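Long-range contacts in SusD superfamily protein (Bacteroides thetaiotaomicron VPI-5482, PDB 3HDX), which probably binds polysaccharide at the outer membrane of the bacterium, as a SusD-family protein with a likely part in carbohydrate metabolism: residues Asp31-Gly39 and Leu68-Arg77; Arg409-Arg420 and Asp433-Met441. One frame throughout, in Å; residues are numbered along the deposited sequence.

Contact 1: Asp31-Gly39 and Leu68-Arg77; sequences DNNTHWICG and LLKKVSNWRR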
loop_
_atom_site.group_PDB
_atom_site.type_symbol
_atom_site.label_atom_id
_atom_site.label_comp_id
_atom_site.label_asym_id
_atom_site.label_seq_id
_atom_site.Cartn_x
_atom_site.Cartn_y
_atom_site.Cartn_z
ATOM N N ASP A 31 10.871 -2.244 -6.203
ATOM C CA ASP A 31 11.649 -2.317 -7.430
ATOM C C ASP A 31 11.052 -1.374 -8.489
ATOM O O ASP A 31 9.834 -1.316 -8.708
ATOM C CB ASP A 31 11.825 -3.771 -7.909
ATOM C CG ASP A 31 12.867 -4.588 -7.061
ATOM O OD1 ASP A 31 13.488 -4.091 -6.077
ATOM O OD2 ASP A 31 13.034 -5.787 -7.396
ATOM N N ASN A 32 11.937 -0.591 -9.102
ATOM C CA ASN A 32 11.549 0.443 -10.082
ATOM C C ASN A 32 10.475 1.413 -9.557
ATOM O O ASN A 32 9.733 2.016 -10.337
ATOM C CB ASN A 32 11.130 -0.211 -11.408
ATOM C CG ASN A 32 12.296 -0.953 -12.058
ATOM O OD1 ASN A 32 12.234 -2.167 -12.274
ATOM N ND2 ASN A 32 13.383 -0.238 -12.278
ATOM N N ASN A 33 10.453 1.601 -8.232
ATOM C CA ASN A 33 9.476 2.466 -7.583
ATOM C C ASN A 33 8.016 2.088 -7.885
ATOM O O ASN A 33 7.123 2.941 -7.879
ATOM C CB ASN A 33 9.778 3.944 -7.898
ATOM C CG ASN A 33 11.056 4.402 -7.290
ATOM O OD1 ASN A 33 11.370 4.010 -6.172
ATOM N ND2 ASN A 33 11.861 5.143 -8.060
ATOM N N THR A 34 7.791 0.789 -8.061
ATOM C CA THR A 34 6.486 0.224 -8.362
ATOM C C THR A 34 5.349 0.818 -7.543
ATOM O O THR A 34 4.333 1.217 -8.082
ATOM C CB THR A 34 6.494 -1.338 -8.198
ATOM O OG1 THR A 34 7.247 -1.913 -9.276
ATOM C CG2 THR A 34 5.067 -1.922 -8.136
ATOM N N HIS A 35 5.534 0.886 -6.234
ATOM C CA HIS A 35 4.436 1.316 -5.365
ATOM C C HIS A 35 3.868 2.686 -5.749
ATOM O O HIS A 35 2.653 2.864 -5.870
ATOM C CB HIS A 35 4.899 1.279 -3.901
ATOM C CG HIS A 35 3.800 1.534 -2.902
ATOM N ND1 HIS A 35 2.702 0.711 -2.753
ATOM C CD2 HIS A 35 3.679 2.502 -1.961
ATOM C CE1 HIS A 35 1.941 1.192 -1.782
ATOM N NE2 HIS A 35 2.510 2.277 -1.286
ATOM N N TRP A 36 4.779 3.606 -6.040
ATOM C CA TRP A 36 4.433 4.988 -6.380
ATOM C C TRP A 36 4.091 5.146 -7.839
ATOM O O TRP A 36 3.211 5.935 -8.183
ATOM C CB TRP A 36 5.540 5.946 -5.903
ATOM C CG TRP A 36 5.817 5.687 -4.454
ATOM C CD1 TRP A 36 5.103 6.132 -3.379
ATOM C CD2 TRP A 36 6.815 4.795 -3.939
ATOM N NE1 TRP A 36 5.611 5.592 -2.221
ATOM C CE2 TRP A 36 6.655 4.764 -2.536
ATOM C CE3 TRP A 36 7.830 4.003 -4.530
ATOM C CZ2 TRP A 36 7.472 3.978 -1.712
ATOM C CZ3 TRP A 36 8.636 3.216 -3.708
ATOM C CH2 TRP A 36 8.433 3.196 -2.313
ATOM N N ILE A 37 4.819 4.422 -8.702
ATOM C CA ILE A 37 4.573 4.450 -10.144
ATOM C C ILE A 37 3.157 3.944 -10.428
ATOM O O ILE A 37 2.369 4.595 -11.141
ATOM C CB ILE A 37 5.622 3.570 -10.903
ATOM C CG1 ILE A 37 7.023 4.218 -10.870
ATOM C CG2 ILE A 37 5.146 3.261 -12.323
ATOM C CD1 ILE A 37 7.167 5.515 -11.552
ATOM N N CYS A 38 2.804 2.817 -9.805
ATOM C CA CYS A 38 1.491 2.213 -10.014
ATOM C C CYS A 38 0.367 2.863 -9.220
ATOM O O CYS A 38 -0.792 2.800 -9.676
ATOM C CB CYS A 38 1.527 0.694 -9.723
ATOM S SG CYS A 38 2.663 -0.216 -10.753
ATOM N N GLY A 39 0.690 3.416 -8.043
ATOM C CA GLY A 39 -0.301 3.944 -7.118
ATOM C C GLY A 39 -0.527 5.435 -7.066
ATOM O O GLY A 39 -1.619 5.865 -6.770
ATOM N N LEU A 68 11.204 1.289 -18.548
ATOM C CA LEU A 68 10.572 1.362 -17.229
ATOM C C LEU A 68 9.253 0.620 -17.232
ATOM O O LEU A 68 8.962 -0.123 -16.293
ATOM C CB LEU A 68 10.307 2.814 -16.808
ATOM C CG LEU A 68 9.523 3.012 -15.486
ATOM C CD1 LEU A 68 10.275 2.384 -14.309
ATOM C CD2 LEU A 68 9.290 4.539 -15.242
ATOM N N LEU A 69 8.451 0.893 -18.258
ATOM C CA LEU A 69 7.132 0.287 -18.379
ATOM C C LEU A 69 7.232 -1.228 -18.516
ATOM O O LEU A 69 6.466 -1.987 -17.854
ATOM C CB LEU A 69 6.331 0.875 -19.547
ATOM C CG LEU A 69 5.929 2.351 -19.474
ATOM C CD1 LEU A 69 5.265 2.816 -20.768
ATOM C CD2 LEU A 69 5.102 2.660 -18.314
ATOM N N LYS A 70 8.183 -1.687 -19.337
ATOM C CA LYS A 70 8.373 -3.118 -19.523
ATOM C C LYS A 70 8.765 -3.808 -18.199
ATOM O O LYS A 70 8.237 -4.873 -17.851
ATOM C CB LYS A 70 9.422 -3.368 -20.624
ATOM C CG LYS A 70 8.983 -2.848 -21.984
ATOM C CD LYS A 70 9.967 -3.181 -23.066
ATOM C CE LYS A 70 9.463 -2.582 -24.359
ATOM N NZ LYS A 70 9.101 -1.180 -24.116
ATOM N N LYS A 71 9.689 -3.205 -17.462
ATOM C CA LYS A 71 10.156 -3.740 -16.170
ATOM C C LYS A 71 9.063 -3.786 -15.106
ATOM O O LYS A 71 8.885 -4.791 -14.400
ATOM C CB LYS A 71 11.319 -2.899 -15.647
ATOM C CG LYS A 71 12.620 -3.079 -16.443
ATOM C CD LYS A 71 13.628 -2.049 -15.952
ATOM C CE LYS A 71 15.082 -2.373 -16.297
ATOM N NZ LYS A 71 15.854 -1.063 -16.020
ATOM N N VAL A 72 8.326 -2.703 -14.978
ATOM C CA VAL A 72 7.227 -2.686 -13.983
ATOM C C VAL A 72 6.173 -3.740 -14.333
ATOM O O VAL A 72 5.667 -4.410 -13.437
ATOM C CB VAL A 72 6.576 -1.298 -13.886
ATOM C CG1 VAL A 72 5.306 -1.311 -13.037
ATOM C CG2 VAL A 72 7.578 -0.307 -13.309
ATOM N N SER A 73 5.927 -3.933 -15.633
ATOM C CA SER A 73 4.896 -4.829 -16.129
ATOM C C SER A 73 5.209 -6.308 -15.967
ATOM O O SER A 73 4.302 -7.103 -16.122
ATOM C CB SER A 73 4.556 -4.570 -17.614
ATOM O OG SER A 73 5.497 -5.138 -18.489
ATOM N N ASN A 74 6.454 -6.670 -15.675
ATOM C CA ASN A 74 6.846 -8.069 -15.462
ATOM C C ASN A 74 6.549 -8.405 -13.999
ATOM O O ASN A 74 7.146 -7.833 -13.116
ATOM C CB ASN A 74 8.343 -8.238 -15.797
ATOM C CG ASN A 74 8.809 -9.683 -15.692
ATOM O OD1 ASN A 74 8.504 -10.366 -14.720
ATOM N ND2 ASN A 74 9.575 -10.148 -16.685
ATOM N N TRP A 75 5.662 -9.379 -13.782
ATOM C CA TRP A 75 5.223 -9.763 -12.441
ATOM C C TRP A 75 6.130 -10.745 -11.668
ATOM O O TRP A 75 5.764 -11.198 -10.607
ATOM C CB TRP A 75 3.748 -10.250 -12.458
ATOM C CG TRP A 75 3.495 -11.441 -13.333
ATOM C CD1 TRP A 75 4.324 -12.534 -13.569
ATOM C CD2 TRP A 75 2.307 -11.686 -14.080
ATOM N NE1 TRP A 75 3.705 -13.416 -14.416
ATOM C CE2 TRP A 75 2.465 -12.938 -14.728
ATOM C CE3 TRP A 75 1.106 -10.977 -14.266
ATOM C CZ2 TRP A 75 1.494 -13.468 -15.555
ATOM C CZ3 TRP A 75 0.133 -11.516 -15.072
ATOM C CH2 TRP A 75 0.344 -12.734 -15.736
ATOM N N ARG A 76 7.318 -11.074 -12.201
ATOM C CA ARG A 76 8.183 -12.080 -11.569
ATOM C C ARG A 76 8.428 -11.831 -10.070
ATOM O O ARG A 76 8.405 -12.772 -9.282
ATOM C CB ARG A 76 9.508 -12.211 -12.360
ATOM C CG ARG A 76 10.404 -13.342 -11.940
ATOM C CD ARG A 76 11.708 -13.454 -12.771
ATOM N NE ARG A 76 12.498 -14.598 -12.314
ATOM C CZ ARG A 76 12.441 -15.814 -12.853
ATOM N NH1 ARG A 76 11.658 -16.052 -13.896
ATOM N NH2 ARG A 76 13.184 -16.796 -12.357
ATOM N N ARG A 77 8.720 -10.575 -9.706
ATOM C CA ARG A 77 9.004 -10.226 -8.331
ATOM C C ARG A 77 7.882 -10.577 -7.344
ATOM O O ARG A 77 8.151 -10.890 -6.192
ATOM C CB ARG A 77 9.412 -8.758 -8.205
ATOM C CG ARG A 77 8.328 -7.772 -8.611
ATOM C CD ARG A 77 8.887 -6.354 -8.831
ATOM N NE ARG A 77 7.845 -5.380 -9.165
ATOM C CZ ARG A 77 7.306 -5.206 -10.383
ATOM N NH1 ARG A 77 7.647 -6.002 -11.416
ATOM N NH2 ARG A 77 6.405 -4.234 -10.595
HETATM O O HOH W 1 9.896 -3.788 -11.775
#
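Val-72 packs against the start of helix 34-41 and against Asn-32 just before it, using both of its methyls. CG1 stands anti to the backbone N (chi1 171°), which turns it to Cys-38 SG at 3.7 Å. CG2 reaches Asn-32 CB and, more loosely, Ile-37 CG2. One turn back, Leu-68 continues the apolar strip. Its CD1 meets Asn-32 CB at 4.0 Å, and its CD2 meets Ile-37 CD1. Leu-54 of helix 52-58 also packs on Leu-68 and Ile-37, while Trp-458 touches both Cys-38 and Val-72.

The polar part centres on Arg-77. Its chain runs extended from CG to NE, back toward the end of helix 67-73. NH1 and NH2 grip one acceptor end-on, the carbonyl of Val-72. The NH2 bond to Val-72 O is 2.9 Å and follows a lone pair in the carbonyl plane. The NH1 bond comes from above that plane. NH2 also gives a weak, bent bond to Thr-34 OG1, 2.8 Å long with an angle of 123° at the hydrogen. Thr-34 OG1 itself donates to Asp-31 O at 2.7 Å. Arg-77 NE bonds to Ala-28 O, so the guanidinium links the C-terminal ends of helices 11-30 and 67-73, with the weak bond to Thr-34 at the start of helix 34-41.

Asn-32 and Lys-71 cross at about a right angle, with OD1 of Asn-32 3.6 Å from CB of Lys-71. Water 1 donates to Asn-32 OD1 at 2.9 Å and, weakly, to Lys-71 O.

Segments 34-39 and 68-73 cross steeply, at -105°. This is interhelical packing in the helical part of a SusD-type fold, with an arginine closing the turn between helices 67-73 and 76-91.

Contact 2: Arg409-Arg420 and Asp433-Met441; sequences RESLIAEIFEER and DLVRRQKLM. With EDO (1,2-ethanediol), chain D; EDO (1,2-ethanediol), chain E.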
loop_
_atom_site.group_PDB
_atom_site.type_symbol
_atom_site.label_atom_id
_atom_site.label_comp_id
_atom_site.label_asym_id
_atom_site.label_seq_id
_atom_site.Cartn_x
_atom_site.Cartn_y
_atom_site.Cartn_z
ATOM N N ARG A 409 -25.648 11.550 -0.938
ATOM C CA ARG A 409 -24.683 10.433 -0.742
ATOM C C ARG A 409 -23.478 10.552 -1.679
ATOM O O ARG A 409 -22.334 10.398 -1.240
ATOM C CB ARG A 409 -25.389 9.065 -0.955
ATOM C CG ARG A 409 -24.524 7.801 -0.969
ATOM C CD ARG A 409 -25.409 6.556 -1.409
ATOM N NE ARG A 409 -24.667 5.333 -1.789
ATOM C CZ ARG A 409 -24.217 5.001 -3.020
ATOM N NH1 ARG A 409 -24.410 5.778 -4.096
ATOM N NH2 ARG A 409 -23.561 3.845 -3.191
ATOM N N GLU A 410 -23.722 10.882 -2.943
ATOM C CA GLU A 410 -22.644 10.949 -3.927
ATOM C C GLU A 410 -21.717 12.158 -3.640
ATOM O O GLU A 410 -20.492 12.051 -3.782
ATOM C CB GLU A 410 -23.206 10.920 -5.342
ATOM C CG GLU A 410 -23.853 9.584 -5.715
ATOM C CD GLU A 410 -25.235 9.319 -5.079
ATOM O OE1 GLU A 410 -26.023 10.272 -4.818
ATOM O OE2 GLU A 410 -25.524 8.145 -4.794
ATOM N N SER A 411 -22.291 13.271 -3.174
ATOM C CA SER A 411 -21.489 14.451 -2.811
ATOM C C SER A 411 -20.545 14.084 -1.663
ATOM O O SER A 411 -19.365 14.484 -1.663
ATOM C CB SER A 411 -22.355 15.652 -2.384
ATOM O OG SER A 411 -23.151 16.144 -3.450
ATOM N N LEU A 412 -21.060 13.338 -0.671
ATOM C CA LEU A 412 -20.236 12.897 0.460
ATOM C C LEU A 412 -19.171 11.890 0.011
ATOM O O LEU A 412 -18.016 11.988 0.425
ATOM C CB LEU A 412 -21.124 12.351 1.594
ATOM C CG LEU A 412 -20.370 11.794 2.825
ATOM C CD1 LEU A 412 -19.471 12.904 3.389
ATOM C CD2 LEU A 412 -21.334 11.293 3.915
ATOM N N ILE A 413 -19.548 10.937 -0.841
ATOM C CA ILE A 413 -18.543 9.985 -1.396
ATOM C C ILE A 413 -17.419 10.744 -2.096
ATOM O O ILE A 413 -16.248 10.501 -1.803
ATOM C CB ILE A 413 -19.178 8.944 -2.355
ATOM C CG1 ILE A 413 -20.054 7.971 -1.584
ATOM C CG2 ILE A 413 -18.077 8.189 -3.187
ATOM C CD1 ILE A 413 -21.024 7.185 -2.500
ATOM N N ALA A 414 -17.768 11.724 -2.915
ATOM C CA ALA A 414 -16.743 12.480 -3.657
ATOM C C ALA A 414 -15.793 13.172 -2.641
ATOM O O ALA A 414 -14.571 13.150 -2.809
ATOM C CB ALA A 414 -17.371 13.472 -4.653
ATOM N N GLU A 415 -16.359 13.749 -1.587
ATOM C CA GLU A 415 -15.543 14.435 -0.578
ATOM C C GLU A 415 -14.623 13.497 0.229
ATOM O O GLU A 415 -13.478 13.848 0.510
ATOM C CB GLU A 415 -16.376 15.336 0.337
ATOM C CG GLU A 415 -15.564 16.141 1.335
ATOM C CD GLU A 415 -14.531 17.060 0.712
ATOM O OE1 GLU A 415 -14.655 17.454 -0.484
ATOM O OE2 GLU A 415 -13.581 17.384 1.447
ATOM N N ILE A 416 -15.122 12.314 0.559
ATOM C CA ILE A 416 -14.293 11.287 1.212
ATOM C C ILE A 416 -13.082 10.974 0.318
ATOM O O ILE A 416 -11.950 10.896 0.826
ATOM C CB ILE A 416 -15.072 10.005 1.509
ATOM C CG1 ILE A 416 -16.148 10.270 2.592
ATOM C CG2 ILE A 416 -14.138 8.875 1.994
ATOM C CD1 ILE A 416 -17.230 9.244 2.722
ATOM N N PHE A 417 -13.316 10.813 -0.998
ATOM C CA PHE A 417 -12.176 10.609 -1.915
ATOM C C PHE A 417 -11.233 11.820 -2.022
ATOM O O PHE A 417 -10.040 11.623 -2.156
ATOM C CB PHE A 417 -12.631 10.072 -3.256
ATOM C CG PHE A 417 -12.937 8.624 -3.189
ATOM C CD1 PHE A 417 -11.895 7.695 -3.172
ATOM C CD2 PHE A 417 -14.242 8.153 -3.088
ATOM C CE1 PHE A 417 -12.162 6.327 -3.093
ATOM C CE2 PHE A 417 -14.489 6.811 -3.007
ATOM C CZ PHE A 417 -13.466 5.894 -2.987
ATOM N N GLU A 418 -11.744 13.052 -1.897
ATOM C CA GLU A 418 -10.850 14.217 -1.870
ATOM C C GLU A 418 -10.035 14.228 -0.583
ATOM O O GLU A 418 -8.893 14.650 -0.592
ATOM C CB GLU A 418 -11.627 15.532 -2.004
ATOM C CG GLU A 418 -12.296 15.684 -3.346
ATOM C CD GLU A 418 -11.357 15.540 -4.545
ATOM O OE1 GLU A 418 -10.278 16.129 -4.517
ATOM O OE2 GLU A 418 -11.732 14.829 -5.519
ATOM N N GLU A 419 -10.641 13.797 0.529
ATOM C CA GLU A 419 -9.886 13.704 1.788
ATOM C C GLU A 419 -8.774 12.646 1.676
ATOM O O GLU A 419 -7.644 12.844 2.159
ATOM C CB GLU A 419 -10.791 13.485 3.000
ATOM C CG GLU A 419 -10.053 13.758 4.345
ATOM C CD GLU A 419 -9.613 15.199 4.544
ATOM O OE1 GLU A 419 -10.201 16.134 3.953
ATOM O OE2 GLU A 419 -8.688 15.402 5.354
ATOM N N ARG A 420 -9.088 11.493 1.090
ATOM C CA ARG A 420 -8.043 10.500 0.826
ATOM C C ARG A 420 -6.929 11.076 -0.081
ATOM O O ARG A 420 -5.739 10.787 0.089
ATOM C CB ARG A 420 -8.652 9.261 0.166
ATOM C CG ARG A 420 -9.558 8.472 1.065
ATOM C CD ARG A 420 -10.096 7.173 0.437
ATOM N NE ARG A 420 -9.028 6.200 0.141
ATOM C CZ ARG A 420 -8.511 5.335 1.006
ATOM N NH1 ARG A 420 -9.017 5.159 2.237
ATOM N NH2 ARG A 420 -7.514 4.566 0.610
ATOM N N ASP A 433 -7.735 4.339 -5.554
ATOM C CA ASP A 433 -8.833 5.141 -5.051
ATOM C C ASP A 433 -9.668 5.721 -6.184
ATOM O O ASP A 433 -10.902 5.742 -6.107
ATOM C CB ASP A 433 -8.327 6.274 -4.172
ATOM C CG ASP A 433 -7.828 5.802 -2.808
ATOM O OD1 ASP A 433 -7.921 4.610 -2.456
ATOM O OD2 ASP A 433 -7.344 6.659 -2.043
ATOM N N LEU A 434 -9.022 6.151 -7.285
ATOM C CA LEU A 434 -9.792 6.705 -8.426
ATOM C C LEU A 434 -10.712 5.649 -9.012
ATOM O O LEU A 434 -11.850 5.970 -9.389
ATOM C CB LEU A 434 -8.837 7.235 -9.502
ATOM C CG LEU A 434 -8.340 8.662 -9.286
ATOM C CD1 LEU A 434 -7.198 8.953 -10.253
ATOM C CD2 LEU A 434 -9.485 9.660 -9.502
ATOM N N VAL A 435 -10.210 4.410 -9.081
ATOM C CA VAL A 435 -11.012 3.284 -9.603
ATOM C C VAL A 435 -12.187 2.977 -8.648
ATOM O O VAL A 435 -13.333 2.896 -9.078
ATOM C CB VAL A 435 -10.136 2.030 -9.884
ATOM C CG1 VAL A 435 -11.007 0.818 -10.273
ATOM C CG2 VAL A 435 -9.043 2.314 -10.967
ATOM N N ARG A 436 -11.920 2.833 -7.340
ATOM C CA ARG A 436 -13.039 2.549 -6.403
ATOM C C ARG A 436 -14.051 3.704 -6.426
ATOM O O ARG A 436 -15.252 3.482 -6.404
ATOM C CB ARG A 436 -12.548 2.328 -4.974
ATOM C CG ARG A 436 -11.642 1.122 -4.813
ATOM C CD ARG A 436 -11.600 0.597 -3.380
ATOM N NE ARG A 436 -11.473 1.688 -2.431
ATOM C CZ ARG A 436 -10.362 2.413 -2.262
ATOM N NH1 ARG A 436 -9.203 2.090 -2.865
ATOM N NH2 ARG A 436 -10.413 3.477 -1.456
ATOM N N ARG A 437 -13.547 4.937 -6.435
ATOM C CA ARG A 437 -14.414 6.113 -6.550
ATOM C C ARG A 437 -15.281 6.060 -7.800
ATOM O O ARG A 437 -16.487 6.290 -7.707
ATOM C CB ARG A 437 -13.573 7.389 -6.591
ATOM C CG ARG A 437 -14.372 8.694 -6.693
ATOM C CD ARG A 437 -13.550 9.853 -7.180
ATOM N NE ARG A 437 -14.409 11.021 -7.401
ATOM C CZ ARG A 437 -15.245 11.158 -8.417
ATOM N NH1 ARG A 437 -15.314 10.237 -9.379
ATOM N NH2 ARG A 437 -15.998 12.251 -8.509
ATOM N N GLN A 438 -14.688 5.697 -8.935
ATOM C CA GLN A 438 -15.465 5.681 -10.161
ATOM C C GLN A 438 -16.592 4.650 -10.119
ATOM O O GLN A 438 -17.700 4.892 -10.597
ATOM C CB GLN A 438 -14.574 5.447 -11.370
ATOM C CG GLN A 438 -15.351 5.588 -12.695
ATOM C CD GLN A 438 -16.108 6.922 -12.852
ATOM O OE1 GLN A 438 -17.244 6.926 -13.357
ATOM N NE2 GLN A 438 -15.475 8.055 -12.459
ATOM N N LYS A 439 -16.306 3.506 -9.526
ATOM C CA LYS A 439 -17.310 2.450 -9.402
ATOM C C LYS A 439 -18.517 2.860 -8.594
ATOM O O LYS A 439 -19.636 2.415 -8.874
ATOM C CB LYS A 439 -16.669 1.165 -8.872
ATOM C CG LYS A 439 -15.650 0.520 -9.890
ATOM C CD LYS A 439 -14.745 -0.545 -9.262
ATOM C CE LYS A 439 -15.524 -1.776 -8.818
ATOM N NZ LYS A 439 -14.614 -2.714 -8.062
ATOM N N LEU A 440 -18.297 3.717 -7.597
ATOM C CA LEU A 440 -19.389 4.254 -6.776
ATOM C C LEU A 440 -20.075 5.466 -7.406
ATOM O O LEU A 440 -21.293 5.537 -7.395
ATOM C CB LEU A 440 -18.893 4.692 -5.391
ATOM C CG LEU A 440 -18.576 3.594 -4.379
ATOM C CD1 LEU A 440 -17.671 4.105 -3.203
ATOM C CD2 LEU A 440 -19.833 2.936 -3.886
HETATM N N MSE A 441 -19.276 6.421 -7.920
HETATM C CA MSE A 441 -19.820 7.664 -8.454
HETATM C C MSE A 441 -20.482 7.494 -9.807
HETATM O O MSE A 441 -21.502 8.121 -10.071
HETATM C CB MSE A 441 -18.729 8.765 -8.542
HETATM C CG MSE A 441 -18.132 9.146 -7.167
HETATM SE SE MSE A 441 -19.371 10.061 -6.030
HETATM C CE MSE A 441 -19.692 11.609 -7.182
HETATM C C1 EDO D . -11.435 -3.441 -10.037
HETATM O O1 EDO D . -11.946 -2.653 -8.946
HETATM C C2 EDO D . -12.375 -3.261 -11.212
HETATM O O2 EDO D . -13.707 -3.656 -10.830
HETATM C C1 EDO E . -11.641 13.050 -8.369
HETATM O O1 EDO E . -10.654 13.132 -7.322
HETATM C C2 EDO E . -11.363 14.077 -9.438
HETATM O O2 EDO E . -10.084 13.794 -10.008
HETATM O O HOH W 2 -23.013 3.820 -6.204
HETATM O O HOH W 3 -13.747 12.936 -5.413
#
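Phe-417 lays one ring face over Arg-437, whose CB sits 3.5 Å from the ring centroid and 7° off the normal, a CH-pi contact. Leu-440 CD1 meets the ring edge. The ring is a knob in a hole made by Asp-433, Arg-436, Arg-437 and Leu-440.

In Met-441, a selenomethionine, the bend at chi2 sets SE 3.6 Å from Ile-413 CG2. The bend at chi3 turns CE to Ala-414 CB, 3.9 Å away.

Arg-420 grips Asp-433 side-on. NE reaches OD2 at 2.8 Å from above the carboxylate plane, and NH2 reaches the syn lone pair of OD1 at 3.1 Å. Arg-436 holds OD1 end-on through NH1 and NH2. Its NH2 lies over the Arg-420 guanidinium face, with the two planes 88° apart. Asp-365 also pairs with Arg-420, and Glu-372 with Arg-436. With an alanine in place of Asp-433, both arginines would lose their shared carboxylate and would probably rely on these outer acids alone to offset their charge.

Water 3 links Arg-437 NE to Ala-414 O and Glu-418 OE2, while Asp-443 pairs with Arg-437 NH2.

The antiparallel helices thus join through an apolar middle and a buried charge network, in which acidic groups probably offset the close arginines.

In the fold
Contact 1 comes first along the chain and closes before contact 2 opens. Their centres are about 26 Å apart, and their nearest atoms about 6 Å, without touching. Contact 1 joins helix 34-41 to helices 67-73 and 76-91, in the N-terminal part of the chain. Contact 2 pairs helix 409-423 with helix 430-441, near the C-terminus. They share no helix. The link after helix 409-423 and the start of helix 430-441 nevertheless reach contact 1: Glu-427 O takes a weak bond from His-35 NE2, and Trp-431, in the first turn of helix 430-441, is hydrogen-bonded through its backbone to Gly-39. Regions far apart in sequence therefore pack side by side in one largely helical body.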